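Local coordinates for protein solute carrier family 15 member 1 (Mus musculus, PDB 5A9D) that transports di- and tripeptides into intestinal cells together with protons, and is represented here by its extracellular domain, at residues A[13-19]-A[73-77]; A[21-26]-A[37-41]; A[59-65]-A[79-83]; A[66-72]-A[83-89]; A[106-110]-A[119-123]. All blocks are in the same frame, centred on the assembly; numbering follows the deposited sequence.

Interactions 1 to 4 all lie in the first of two immunoglobulin-like lobes, residues 4-88, and interaction 5 lies in the second, residues 97-184. Interactions 1, 2 and 3 bridge the two sheets of the first sandwich. Interaction 4 is the edge hairpin of one of those sheets. Interactions 1 and 2 meet at V19 N and V26 O (2.9 Å). Interactions 1 and 3 meet at L74 N and R82 O (2.8 Å). Interactions 3 and 4 share V83. Interaction 5 stands apart, its centre 32 Å from that of interaction 1, but Q67 NE2 of interaction 4 comes within 4.0 Å of E119 OE2. Interactions 1 to 4 all reach the second subunit, and R82 packs on its S123.

Interaction 1 (A[13-19]-A[73-77]); sequences GNNNMTV and LLVWN
M17 lays its sulfur and methyl on the backbone of V75 and W76. CE comes 3.3 Å from W76 O and 3.8 Å from V75 CB. The side chain runs extended to SD and then bends (chi3 78°), which brings CE against W76 O and V75 CB. V19 takes over deeper in. Its CG1 meets L73 CD2 tip to tip at 3.8 Å, and its CG2 touches V75 CG1 at 4.0 Å. M17, V19, L73 and V75 all direct their CB toward the opposite segment, so the side chains at the centre are apolar.

The outer end is polar. N14 N donates to N77 OD1 at 3.1 Å, with an angle of 160° at the hydrogen. The donor sits above the carbonyl plane and not on a lone pair. N77 is poorly ordered, so this end is less sharply defined. Its CB also rests 3.5 Å from N15 OD1. G13 lies against W76, with G13 N 3.7 Å from W76 CB.

The turn is positioned by N11, which bonds to G13 N and N15 O through its side-chain amide. S53 bonds to N16 O. On the other side W76 stacks on H124 of the second subunit.

Strand 17-21 and strand 69-76 belong to the two facing sheets of the immunoglobulin-like sandwich. Strand 49-52 lies beside M17 and V75 through I50. Strand 4-11 packs on M17 and V19.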
# COMPACT_ATOMS: atom_id res chain seq x y z
N GLY A 13 -20.29 -8.73 5.04
CA GLY A 13 -21.50 -8.42 5.81
C GLY A 13 -22.29 -9.68 6.09
O GLY A 13 -21.78 -10.78 5.89
N ASN A 14 -23.54 -9.55 6.55
CA ASN A 14 -24.41 -10.69 6.90
C ASN A 14 -25.59 -10.93 5.91
O ASN A 14 -26.53 -11.65 6.24
CB ASN A 14 -24.93 -10.53 8.34
CG ASN A 14 -25.75 -9.28 8.57
OD1 ASN A 14 -26.25 -8.64 7.63
ND2 ASN A 14 -25.91 -8.91 9.84
N ASN A 15 -25.54 -10.32 4.72
CA ASN A 15 -26.61 -10.50 3.74
C ASN A 15 -26.07 -10.47 2.29
O ASN A 15 -24.89 -10.22 2.07
CB ASN A 15 -27.75 -9.45 3.97
CG ASN A 15 -27.42 -8.00 3.64
OD1 ASN A 15 -26.28 -7.61 3.33
ND2 ASN A 15 -28.42 -7.14 3.72
N ASN A 16 -26.97 -10.70 1.32
CA ASN A 16 -26.64 -10.62 -0.09
C ASN A 16 -26.39 -9.17 -0.48
O ASN A 16 -27.15 -8.31 -0.09
CB ASN A 16 -27.80 -11.15 -0.94
CG ASN A 16 -27.98 -12.65 -0.90
OD1 ASN A 16 -27.13 -13.41 -0.43
ND2 ASN A 16 -29.11 -13.10 -1.37
N MET A 17 -25.32 -8.91 -1.24
CA MET A 17 -25.03 -7.56 -1.70
C MET A 17 -24.71 -7.60 -3.15
O MET A 17 -24.18 -8.59 -3.65
CB MET A 17 -23.88 -6.94 -0.89
CG MET A 17 -24.30 -6.56 0.50
SD MET A 17 -23.01 -5.70 1.37
CE MET A 17 -23.19 -4.07 0.62
N THR A 18 -25.01 -6.50 -3.83
CA THR A 18 -24.78 -6.36 -5.26
C THR A 18 -23.87 -5.16 -5.55
O THR A 18 -24.07 -4.06 -5.01
CB THR A 18 -26.14 -6.20 -6.00
OG1 THR A 18 -27.00 -7.30 -5.71
CG2 THR A 18 -25.96 -6.08 -7.49
N VAL A 19 -22.91 -5.37 -6.45
CA VAL A 19 -22.04 -4.31 -6.95
C VAL A 19 -22.36 -4.18 -8.42
O VAL A 19 -22.24 -5.16 -9.18
CB VAL A 19 -20.54 -4.63 -6.73
CG1 VAL A 19 -19.68 -3.49 -7.29
CG2 VAL A 19 -20.25 -4.81 -5.24
N LEU A 73 -12.60 -4.79 -3.34
CA LEU A 73 -13.70 -3.98 -2.91
C LEU A 73 -14.40 -4.73 -1.77
O LEU A 73 -15.10 -5.74 -2.00
CB LEU A 73 -14.67 -3.65 -4.07
CG LEU A 73 -15.94 -2.81 -3.71
CD1 LEU A 73 -15.58 -1.39 -3.20
CD2 LEU A 73 -16.89 -2.72 -4.90
N LEU A 74 -14.17 -4.29 -0.53
CA LEU A 74 -14.82 -4.90 0.62
C LEU A 74 -16.21 -4.28 0.70
O LEU A 74 -16.31 -3.07 0.56
CB LEU A 74 -14.08 -4.61 1.94
CG LEU A 74 -12.69 -5.22 2.15
CD1 LEU A 74 -12.12 -4.73 3.46
CD2 LEU A 74 -12.76 -6.75 2.21
N VAL A 75 -17.27 -5.10 0.83
CA VAL A 75 -18.66 -4.61 0.96
C VAL A 75 -19.32 -5.25 2.20
O VAL A 75 -19.03 -6.41 2.52
CB VAL A 75 -19.53 -4.77 -0.33
CG1 VAL A 75 -18.95 -3.97 -1.51
CG2 VAL A 75 -19.72 -6.24 -0.73
N TRP A 76 -20.17 -4.50 2.90
CA TRP A 76 -20.90 -4.98 4.08
C TRP A 76 -22.19 -4.18 4.26
O TRP A 76 -22.35 -3.12 3.66
CB TRP A 76 -20.03 -5.04 5.36
CG TRP A 76 -19.53 -3.72 5.87
CD1 TRP A 76 -20.03 -3.01 6.92
CD2 TRP A 76 -18.35 -3.02 5.44
NE1 TRP A 76 -19.25 -1.90 7.16
CE2 TRP A 76 -18.23 -1.86 6.24
CE3 TRP A 76 -17.40 -3.24 4.42
CZ2 TRP A 76 -17.23 -0.91 6.05
CZ3 TRP A 76 -16.39 -2.31 4.24
CH2 TRP A 76 -16.32 -1.15 5.03
N ASN A 77 -23.13 -4.74 5.02
CA ASN A 77 -24.43 -4.13 5.28
C ASN A 77 -24.35 -2.95 6.28
O ASN A 77 -23.60 -3.06 7.26
CB ASN A 77 -25.41 -5.20 5.77
CG ASN A 77 -25.05 -5.81 7.11
OD1 ASN A 77 -24.05 -6.53 7.25
ND2 ASN A 77 -25.85 -5.51 8.13

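Interaction 2 (A[21-26]-A[37-41])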
# COMPACT_ATOMS: atom_id res chain seq x y z
N PHE A 21 -21.38 -2.66 -11.76
CA PHE A 21 -20.29 -2.12 -12.53
C PHE A 21 -20.90 -1.75 -13.88
O PHE A 21 -21.96 -2.28 -14.21
CB PHE A 21 -19.22 -3.20 -12.75
CG PHE A 21 -18.49 -3.67 -11.52
CD1 PHE A 21 -17.42 -2.92 -11.00
CD2 PHE A 21 -18.81 -4.88 -10.91
CE1 PHE A 21 -16.70 -3.38 -9.89
CE2 PHE A 21 -18.11 -5.33 -9.80
CZ PHE A 21 -17.04 -4.59 -9.31
N PRO A 22 -20.29 -0.88 -14.70
CA PRO A 22 -20.93 -0.58 -16.00
C PRO A 22 -21.00 -1.83 -16.89
O PRO A 22 -20.00 -2.52 -17.10
CB PRO A 22 -20.07 0.55 -16.58
CG PRO A 22 -19.33 1.12 -15.38
CD PRO A 22 -19.06 -0.10 -14.53
N GLY A 23 -22.22 -2.18 -17.27
CA GLY A 23 -22.53 -3.34 -18.09
C GLY A 23 -22.62 -4.68 -17.37
O GLY A 23 -22.98 -5.68 -18.01
N ASN A 24 -22.25 -4.75 -16.06
CA ASN A 24 -22.30 -6.02 -15.34
C ASN A 24 -22.50 -5.87 -13.81
O ASN A 24 -21.83 -5.07 -13.14
CB ASN A 24 -21.08 -6.92 -15.72
CG ASN A 24 -20.04 -7.21 -14.70
OD1 ASN A 24 -19.24 -6.36 -14.31
ND2 ASN A 24 -19.94 -8.48 -14.33
N SER A 25 -23.47 -6.62 -13.27
CA SER A 25 -23.80 -6.65 -11.84
C SER A 25 -23.43 -7.98 -11.23
O SER A 25 -23.69 -9.04 -11.82
CB SER A 25 -25.27 -6.38 -11.61
OG SER A 25 -25.61 -5.08 -12.06
N VAL A 26 -22.83 -7.94 -10.05
CA VAL A 26 -22.41 -9.13 -9.33
C VAL A 26 -23.09 -9.14 -7.98
O VAL A 26 -22.93 -8.20 -7.19
CB VAL A 26 -20.87 -9.22 -9.19
CG1 VAL A 26 -20.47 -10.39 -8.28
CG2 VAL A 26 -20.23 -9.39 -10.56
N PHE A 37 -10.58 -11.56 -10.35
CA PHE A 37 -10.52 -10.13 -10.39
C PHE A 37 -11.21 -9.80 -11.71
O PHE A 37 -10.90 -10.41 -12.73
CB PHE A 37 -9.05 -9.66 -10.44
CG PHE A 37 -8.36 -9.62 -9.09
CD1 PHE A 37 -8.51 -8.51 -8.26
CD2 PHE A 37 -7.58 -10.68 -8.65
CE1 PHE A 37 -7.90 -8.49 -6.99
CE2 PHE A 37 -6.96 -10.64 -7.40
CZ PHE A 37 -7.12 -9.54 -6.59
N MET A 38 -12.19 -8.92 -11.69
CA MET A 38 -12.83 -8.46 -12.92
C MET A 38 -11.96 -7.30 -13.44
O MET A 38 -11.43 -6.54 -12.63
CB MET A 38 -14.25 -8.00 -12.63
CG MET A 38 -15.15 -9.16 -12.25
SD MET A 38 -16.61 -8.56 -11.42
CE MET A 38 -15.97 -8.22 -9.80
N THR A 39 -11.78 -7.20 -14.76
CA THR A 39 -10.94 -6.20 -15.41
C THR A 39 -11.76 -5.12 -16.12
O THR A 39 -12.72 -5.45 -16.81
CB THR A 39 -9.98 -6.91 -16.36
OG1 THR A 39 -9.25 -7.91 -15.66
CG2 THR A 39 -9.01 -5.96 -17.01
N PHE A 40 -11.38 -3.85 -15.99
CA PHE A 40 -12.07 -2.71 -16.62
C PHE A 40 -11.10 -1.70 -17.15
O PHE A 40 -10.02 -1.55 -16.57
CB PHE A 40 -12.95 -1.98 -15.57
CG PHE A 40 -13.94 -2.86 -14.84
CD1 PHE A 40 -15.22 -3.08 -15.36
CD2 PHE A 40 -13.60 -3.47 -13.64
CE1 PHE A 40 -16.13 -3.89 -14.69
CE2 PHE A 40 -14.52 -4.31 -12.97
CZ PHE A 40 -15.77 -4.51 -13.50
N ASP A 41 -11.49 -0.94 -18.19
CA ASP A 41 -10.71 0.20 -18.68
C ASP A 41 -11.15 1.33 -17.76
O ASP A 41 -12.37 1.52 -17.57
CB ASP A 41 -11.07 0.54 -20.14
CG ASP A 41 -10.66 -0.51 -21.15
OD1 ASP A 41 -9.51 -1.02 -21.04
OD2 ASP A 41 -11.45 -0.78 -22.07
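F21 overlaps F40 in an offset stack. The ring centroids are 4.8 Å apart and the planes are tilted by 25°. F40 CZ sits over one face of the F21 ring, displaced toward its rim, and comes 3.4 Å from F21 CD1. F40 CE1 reaches on to F21 CB at 3.7 Å. M38 approaches another part of the same ring. Its CE is 3.6 Å from F21 CE2, and its SD lies 4.7 Å from the ring centroid in an oblique Met-aromatic contact. The M38 side chain bends at its last torsion (chi3 -78°), which lets both sulfur and methyl touch the ring. SD also meets V26 CG2 at 3.8 Å. N24 adds an amide oxygen at the edge of the F40 ring, near its plane, with OD1 4.0 Å from CE1.

Residues 21-24 form a type II beta turn joining strands 17-21 and 24-28. Strand 32-41 lies on the facing sheet, so the contact closes a margin of the sandwich. V9 and I48 also pack on F21, and L45 packs on F40.

No hydrogen bond crosses between the segments. The contact rests on ring overlap, apolar packing and the Met-aromatic contact.

Interaction 3 (A[59-65]-A[79-83]); sequences TTVAHDF and SQYRV
Y81 reaches from strand 80-88 to the segment 59-65, and its CB points toward it. CG lies between the backbone N and the carbonyl carbon (chi1 74°), which sends the ring toward V61 and A62. Along one edge CE1 meets T59 CG2 at 3.8 Å. V61 lies over one face. Its CG1 is 3.6 Å from Y81 CE2, and its CG2 stands over the ring centre in a CH-pi contact, 4.2 Å from the centroid. At the tip OH accepts a hydrogen bond from A62 N at 2.8 Å, with an angle of 164° at the hydrogen. A62 CB lies beside the same oxygen.

At one end T59 OG1 donates to S79 O at 3.1 Å, in the carbonyl plane and on a lone pair. S79 OG is taken by G57 O. At the far end D64 packs on V83, with OD2 3.4 Å from V83 CB, and one water joins D64 OD2 to V83 O. F65 CE1 packs on V83 CG1 at 3.7 Å.

S79 and Q80 form a G1 beta bulge opposite W76. The contact joins strand 58-60, and the loop after it, to edge strand 80-88 of the facing sheet. L73 of strand 69-76 and I50 of strand 49-52 complete the surroundings of Y81.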
# COMPACT_ATOMS: atom_id res chain seq x y z
N THR A 59 -25.50 2.99 -2.63
CA THR A 59 -24.31 3.80 -2.38
C THR A 59 -23.40 3.81 -3.61
O THR A 59 -23.10 2.75 -4.16
CB THR A 59 -23.62 3.27 -1.11
OG1 THR A 59 -24.47 3.52 0.01
CG2 THR A 59 -22.22 3.87 -0.86
N THR A 60 -22.93 5.00 -4.00
CA THR A 60 -22.00 5.19 -5.12
C THR A 60 -20.57 5.21 -4.57
O THR A 60 -20.30 5.88 -3.56
CB THR A 60 -22.35 6.47 -5.93
OG1 THR A 60 -23.74 6.43 -6.29
CG2 THR A 60 -21.53 6.59 -7.22
N VAL A 61 -19.65 4.50 -5.24
CA VAL A 61 -18.25 4.36 -4.85
C VAL A 61 -17.39 5.56 -5.26
O VAL A 61 -17.46 5.99 -6.40
CB VAL A 61 -17.68 3.03 -5.40
CG1 VAL A 61 -16.23 2.80 -4.98
CG2 VAL A 61 -18.55 1.87 -4.94
N ALA A 62 -16.57 6.07 -4.31
CA ALA A 62 -15.61 7.17 -4.50
C ALA A 62 -14.50 6.62 -5.37
O ALA A 62 -13.86 5.65 -4.97
CB ALA A 62 -15.05 7.61 -3.16
N HIS A 63 -14.32 7.19 -6.58
CA HIS A 63 -13.38 6.71 -7.60
C HIS A 63 -11.90 6.76 -7.17
O HIS A 63 -11.09 7.60 -7.59
CB HIS A 63 -13.60 7.39 -8.96
CG HIS A 63 -14.74 6.77 -9.71
ND1 HIS A 63 -14.80 5.39 -9.94
CD2 HIS A 63 -15.85 7.35 -10.22
CE1 HIS A 63 -15.94 5.19 -10.59
NE2 HIS A 63 -16.60 6.34 -10.78
N ASP A 64 -11.56 5.77 -6.35
CA ASP A 64 -10.23 5.56 -5.85
C ASP A 64 -9.72 4.21 -6.40
O ASP A 64 -9.52 3.26 -5.65
CB ASP A 64 -10.14 5.72 -4.31
CG ASP A 64 -10.62 4.58 -3.43
OD1 ASP A 64 -11.85 4.49 -3.20
OD2 ASP A 64 -9.76 3.85 -2.89
N PHE A 65 -9.59 4.15 -7.76
CA PHE A 65 -9.02 2.99 -8.42
C PHE A 65 -7.85 3.43 -9.27
O PHE A 65 -7.98 4.38 -10.02
CB PHE A 65 -10.04 2.23 -9.26
CG PHE A 65 -11.17 1.65 -8.44
CD1 PHE A 65 -11.00 0.45 -7.76
CD2 PHE A 65 -12.39 2.30 -8.37
CE1 PHE A 65 -12.05 -0.08 -7.00
CE2 PHE A 65 -13.43 1.77 -7.60
CZ PHE A 65 -13.26 0.57 -6.95
N SER A 79 -24.96 -1.21 2.78
CA SER A 79 -24.33 -0.59 1.60
C SER A 79 -23.02 0.18 1.95
O SER A 79 -22.80 1.31 1.50
CB SER A 79 -25.32 0.27 0.82
OG SER A 79 -26.37 -0.54 0.32
N GLN A 80 -22.15 -0.46 2.76
CA GLN A 80 -20.85 0.08 3.15
C GLN A 80 -19.77 -0.56 2.28
O GLN A 80 -19.95 -1.66 1.80
CB GLN A 80 -20.55 -0.23 4.63
CG GLN A 80 -21.63 0.14 5.64
CD GLN A 80 -21.94 1.61 5.60
OE1 GLN A 80 -21.13 2.46 6.01
NE2 GLN A 80 -23.08 1.96 5.05
N TYR A 81 -18.67 0.13 2.09
CA TYR A 81 -17.57 -0.39 1.29
C TYR A 81 -16.24 0.20 1.74
O TYR A 81 -16.19 1.21 2.42
CB TYR A 81 -17.78 -0.15 -0.23
CG TYR A 81 -17.58 1.29 -0.66
CD1 TYR A 81 -18.62 2.22 -0.57
CD2 TYR A 81 -16.33 1.74 -1.11
CE1 TYR A 81 -18.42 3.57 -0.90
CE2 TYR A 81 -16.12 3.08 -1.43
CZ TYR A 81 -17.18 3.98 -1.36
OH TYR A 81 -17.01 5.30 -1.70
N ARG A 82 -15.15 -0.45 1.31
CA ARG A 82 -13.79 0.01 1.45
C ARG A 82 -12.99 -0.58 0.29
O ARG A 82 -13.07 -1.79 0.04
CB ARG A 82 -13.15 -0.39 2.78
CG ARG A 82 -11.74 0.25 2.93
CD ARG A 82 -10.93 -0.36 4.04
NE ARG A 82 -11.70 -0.44 5.28
CZ ARG A 82 -11.75 0.51 6.20
NH1 ARG A 82 -11.05 1.63 6.05
NH2 ARG A 82 -12.52 0.36 7.28
N VAL A 83 -12.23 0.27 -0.42
CA VAL A 83 -11.37 -0.17 -1.51
C VAL A 83 -10.02 -0.45 -0.87
O VAL A 83 -9.45 0.41 -0.24
CB VAL A 83 -11.26 0.84 -2.68
CG1 VAL A 83 -10.29 0.34 -3.76
CG2 VAL A 83 -12.64 1.13 -3.28
O HOH W 1 -7.41 2.32 -1.39

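Interaction 4 (A[66-72]-A[83-89]); sequences EQGHRHT and VVKDGLN
T72 and D86 make the tight part of the contact. T72 OG1 donates to D86 OD2 at 2.6 Å, on the syn lone pair of the carboxylate. R100 of the second subunit bonds to both residues, forming a salt bridge with D86 OD1. The arginine's charge probably helps keep the buried carboxylate ionised. Beside it T72 and V84 exchange two backbone bonds. R70 N binds G87 O at 2.7 Å, and D86 N returns a bond to R70 O. N89 N reaches G68 O at 2.9 Å.

These bonds build the antiparallel hairpin of strands 69-76 and 80-88. Its register slips by one residue between H69 and H71, a beta bulge. G87 lies in it with a positive phi.

R70 runs extended past L88 O, which lies over one face of its guanidinium. Its NE bonds to Q6 and its NH1 to P186 O of the second subunit. One water links R70 NH1 to D86 O.

The side with E66, H69 and K85 is looser. L88 CD2 lies over one face of the H69 ring, 3.9 Å from its centroid, and H69 ND1 donates to Q67 O. H69 NE2 holds a glycerol, probably from the crystallisation liquor. K85 is exposed, and its NZ makes a long salt bridge to E66 OE1 at 3.7 Å.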
# COMPACT_ATOMS: atom_id res chain seq x y z
N GLU A 66 -6.71 2.77 -9.12
CA GLU A 66 -5.52 3.09 -9.89
C GLU A 66 -5.37 2.15 -11.06
O GLU A 66 -5.46 0.93 -10.90
CB GLU A 66 -4.26 3.03 -9.02
CG GLU A 66 -4.19 4.07 -7.92
CD GLU A 66 -2.78 4.24 -7.39
OE1 GLU A 66 -2.35 3.42 -6.54
OE2 GLU A 66 -2.07 5.13 -7.91
N GLN A 67 -5.08 2.69 -12.24
CA GLN A 67 -4.85 1.82 -13.40
C GLN A 67 -3.54 1.04 -13.23
O GLN A 67 -2.62 1.52 -12.56
CB GLN A 67 -4.91 2.58 -14.74
CG GLN A 67 -4.12 3.88 -14.77
CD GLN A 67 -4.62 4.80 -15.84
OE1 GLN A 67 -4.52 4.51 -17.03
NE2 GLN A 67 -5.13 5.96 -15.45
N GLY A 68 -3.53 -0.19 -13.73
CA GLY A 68 -2.40 -1.09 -13.61
C GLY A 68 -2.36 -1.81 -12.28
O GLY A 68 -1.41 -2.56 -12.01
N HIS A 69 -3.40 -1.59 -11.42
CA HIS A 69 -3.47 -2.19 -10.09
C HIS A 69 -4.69 -3.04 -9.84
O HIS A 69 -5.73 -2.85 -10.47
CB HIS A 69 -3.39 -1.09 -9.02
CG HIS A 69 -2.08 -0.37 -9.00
ND1 HIS A 69 -1.72 0.53 -10.01
CD2 HIS A 69 -1.08 -0.43 -8.09
CE1 HIS A 69 -0.52 0.96 -9.69
NE2 HIS A 69 -0.10 0.42 -8.54
N ARG A 70 -4.55 -3.99 -8.92
CA ARG A 70 -5.63 -4.84 -8.42
C ARG A 70 -6.16 -4.21 -7.15
O ARG A 70 -5.44 -3.51 -6.45
CB ARG A 70 -5.17 -6.25 -8.07
CG ARG A 70 -4.86 -7.11 -9.24
CD ARG A 70 -4.27 -8.38 -8.71
NE ARG A 70 -4.03 -9.33 -9.79
CZ ARG A 70 -3.38 -10.47 -9.63
NH1 ARG A 70 -2.94 -10.85 -8.43
NH2 ARG A 70 -3.18 -11.27 -10.68
N HIS A 71 -7.42 -4.48 -6.86
CA HIS A 71 -8.09 -3.95 -5.70
C HIS A 71 -9.06 -4.98 -5.16
O HIS A 71 -9.65 -5.73 -5.94
CB HIS A 71 -8.90 -2.70 -6.07
CG HIS A 71 -8.13 -1.65 -6.83
ND1 HIS A 71 -7.90 -1.79 -8.19
CD2 HIS A 71 -7.59 -0.49 -6.40
CE1 HIS A 71 -7.18 -0.72 -8.53
NE2 HIS A 71 -6.99 0.09 -7.49
N THR A 72 -9.30 -4.94 -3.85
CA THR A 72 -10.37 -5.73 -3.25
C THR A 72 -11.39 -4.72 -2.79
O THR A 72 -11.08 -3.88 -1.95
CB THR A 72 -9.88 -6.62 -2.10
OG1 THR A 72 -9.12 -7.66 -2.68
CG2 THR A 72 -11.04 -7.27 -1.29
N VAL A 83 -12.23 0.27 -0.42
CA VAL A 83 -11.37 -0.17 -1.51
C VAL A 83 -10.02 -0.45 -0.87
O VAL A 83 -9.45 0.41 -0.24
CB VAL A 83 -11.26 0.84 -2.68
CG1 VAL A 83 -10.29 0.34 -3.76
CG2 VAL A 83 -12.64 1.13 -3.28
N VAL A 84 -9.53 -1.69 -1.03
CA VAL A 84 -8.24 -2.16 -0.51
C VAL A 84 -7.31 -2.35 -1.72
O VAL A 84 -7.69 -2.96 -2.72
CB VAL A 84 -8.45 -3.49 0.30
CG1 VAL A 84 -7.11 -4.15 0.67
CG2 VAL A 84 -9.27 -3.22 1.56
N LYS A 85 -6.12 -1.81 -1.63
CA LYS A 85 -5.08 -1.92 -2.67
C LYS A 85 -4.43 -3.30 -2.63
O LYS A 85 -3.99 -3.74 -1.56
CB LYS A 85 -4.04 -0.82 -2.45
CG LYS A 85 -4.45 0.49 -3.10
CD LYS A 85 -3.51 1.62 -2.70
CE LYS A 85 -3.75 2.86 -3.54
NZ LYS A 85 -3.01 4.02 -2.98
N ASP A 86 -4.41 -4.01 -3.76
CA ASP A 86 -3.87 -5.37 -3.83
C ASP A 86 -2.59 -5.50 -4.68
O ASP A 86 -2.20 -6.63 -5.04
CB ASP A 86 -4.93 -6.35 -4.37
CG ASP A 86 -6.09 -6.76 -3.48
OD1 ASP A 86 -6.20 -6.21 -2.36
OD2 ASP A 86 -6.89 -7.59 -3.92
N GLY A 87 -2.00 -4.38 -5.03
CA GLY A 87 -0.77 -4.41 -5.81
C GLY A 87 -0.95 -4.40 -7.32
O GLY A 87 -2.03 -4.08 -7.83
N LEU A 88 0.11 -4.72 -8.04
CA LEU A 88 0.13 -4.65 -9.49
C LEU A 88 -0.65 -5.73 -10.19
O LEU A 88 -0.75 -6.85 -9.69
CB LEU A 88 1.57 -4.62 -9.98
CG LEU A 88 2.42 -3.44 -9.50
CD1 LEU A 88 3.82 -3.58 -10.02
CD2 LEU A 88 1.91 -2.13 -10.01
N ASN A 89 -1.20 -5.39 -11.36
CA ASN A 89 -1.93 -6.33 -12.23
C ASN A 89 -1.01 -7.41 -12.77
O ASN A 89 -1.45 -8.54 -12.96
CB ASN A 89 -2.53 -5.59 -13.43
CG ASN A 89 -3.79 -4.89 -13.09
OD1 ASN A 89 -4.31 -5.05 -11.99
ND2 ASN A 89 -4.27 -4.05 -13.99
O HOH W 2 -3.36 -9.55 -5.61
O HOH W 3 -3.21 -1.42 -5.60

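Interaction 5 (A[106-110]-A[119-123])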
# COMPACT_ATOMS: atom_id res chain seq x y z
N ASN A 106 2.54 21.98 -5.00
CA ASN A 106 1.32 22.28 -4.24
C ASN A 106 0.03 21.86 -4.95
O ASN A 106 -1.07 21.99 -4.40
CB ASN A 106 1.31 23.78 -3.83
CG ASN A 106 2.50 24.14 -2.96
OD1 ASN A 106 2.87 23.42 -2.03
ND2 ASN A 106 3.18 25.23 -3.30
N GLU A 107 0.17 21.33 -6.17
CA GLU A 107 -0.90 20.81 -7.01
C GLU A 107 -0.55 19.36 -7.36
O GLU A 107 0.63 18.99 -7.33
CB GLU A 107 -1.06 21.62 -8.32
CG GLU A 107 -1.37 23.11 -8.15
CD GLU A 107 -2.62 23.49 -7.36
OE1 GLU A 107 -3.64 22.77 -7.45
OE2 GLU A 107 -2.58 24.53 -6.67
N MET A 108 -1.56 18.57 -7.71
CA MET A 108 -1.41 17.17 -8.12
C MET A 108 -0.64 17.11 -9.44
O MET A 108 -0.68 18.04 -10.24
CB MET A 108 -2.78 16.54 -8.33
CG MET A 108 -3.52 16.21 -7.06
SD MET A 108 -5.19 15.68 -7.48
CE MET A 108 -5.91 15.49 -5.82
N VAL A 109 0.03 15.98 -9.68
CA VAL A 109 0.78 15.76 -10.91
C VAL A 109 0.39 14.43 -11.53
O VAL A 109 0.08 13.49 -10.81
CB VAL A 109 2.32 15.87 -10.72
CG1 VAL A 109 2.76 17.27 -10.33
CG2 VAL A 109 2.87 14.83 -9.74
N THR A 110 0.43 14.34 -12.85
CA THR A 110 0.17 13.12 -13.58
C THR A 110 1.40 12.82 -14.40
O THR A 110 1.94 13.70 -15.08
CB THR A 110 -1.15 13.20 -14.36
OG1 THR A 110 -2.21 13.16 -13.42
CG2 THR A 110 -1.32 12.02 -15.35
N GLU A 119 -1.39 8.64 -11.94
CA GLU A 119 -2.39 9.69 -11.95
C GLU A 119 -2.56 10.39 -10.64
O GLU A 119 -2.68 9.73 -9.61
CB GLU A 119 -3.74 9.15 -12.46
CG GLU A 119 -4.65 10.25 -13.00
CD GLU A 119 -5.61 9.82 -14.09
OE1 GLU A 119 -6.71 9.33 -13.73
OE2 GLU A 119 -5.29 9.99 -15.29
N ASN A 120 -2.61 11.74 -10.70
CA ASN A 120 -2.88 12.62 -9.56
C ASN A 120 -2.09 12.30 -8.31
O ASN A 120 -2.67 12.06 -7.25
CB ASN A 120 -4.39 12.62 -9.27
CG ASN A 120 -5.25 13.15 -10.38
OD1 ASN A 120 -4.83 13.99 -11.18
ND2 ASN A 120 -6.49 12.70 -10.41
N VAL A 121 -0.77 12.27 -8.43
CA VAL A 121 0.11 12.07 -7.27
C VAL A 121 -0.05 13.35 -6.45
O VAL A 121 0.23 14.44 -6.94
CB VAL A 121 1.58 11.78 -7.64
CG1 VAL A 121 2.41 11.50 -6.37
CG2 VAL A 121 1.70 10.62 -8.62
N THR A 122 -0.54 13.21 -5.23
CA THR A 122 -0.81 14.35 -4.36
C THR A 122 0.48 15.03 -3.84
O THR A 122 1.56 14.46 -3.92
CB THR A 122 -1.79 13.93 -3.24
OG1 THR A 122 -1.15 12.95 -2.41
CG2 THR A 122 -3.12 13.36 -3.79
N SER A 123 0.34 16.26 -3.32
CA SER A 123 1.41 17.08 -2.80
C SER A 123 2.17 16.39 -1.69
O SER A 123 1.56 15.88 -0.75
CB SER A 123 0.85 18.41 -2.30
OG SER A 123 0.32 19.12 -3.40
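V109 and V121 form an antiparallel hydrogen-bonded pair, with V121 N to V109 O at 2.8 Å and V109 N to V121 O at 3.1 Å. The pair belongs to the hairpin of strands 109-113 and 116-121 in the second immunoglobulin-like lobe. N120 and V121 both face V109, which makes a G1 beta bulge. N120 takes the positive backbone angles of its first position (phi 47°).

The bulge directs the N120 N-H to the side chain of T110. T110 OG1 accepts its hydrogen at 3.1 Å, along a nearly straight line of 176°. OG1 stands anti to the carbonyl carbon of its own residue (chi1 -71°), which aims it across at the neighbouring strand. The side chains of T110 and N120 then lie alongside each other.

V109 CG2 rests 3.9 Å from V121 CB on the buried side of the pair. M108 CA adds a CA-H...O contact to V121 O. N103 bonds to the same V121 O and to E107 O, so its amide bridges the two segments at this end of the pair. T143 bonds to M108 O from the loop after strand 138-142. T122 OG1 is held by N125.

M108 runs out, extended, on the exposed side. Its methyl lies beside T122 CG2, and its SD passes 3.6 Å from N120 CB.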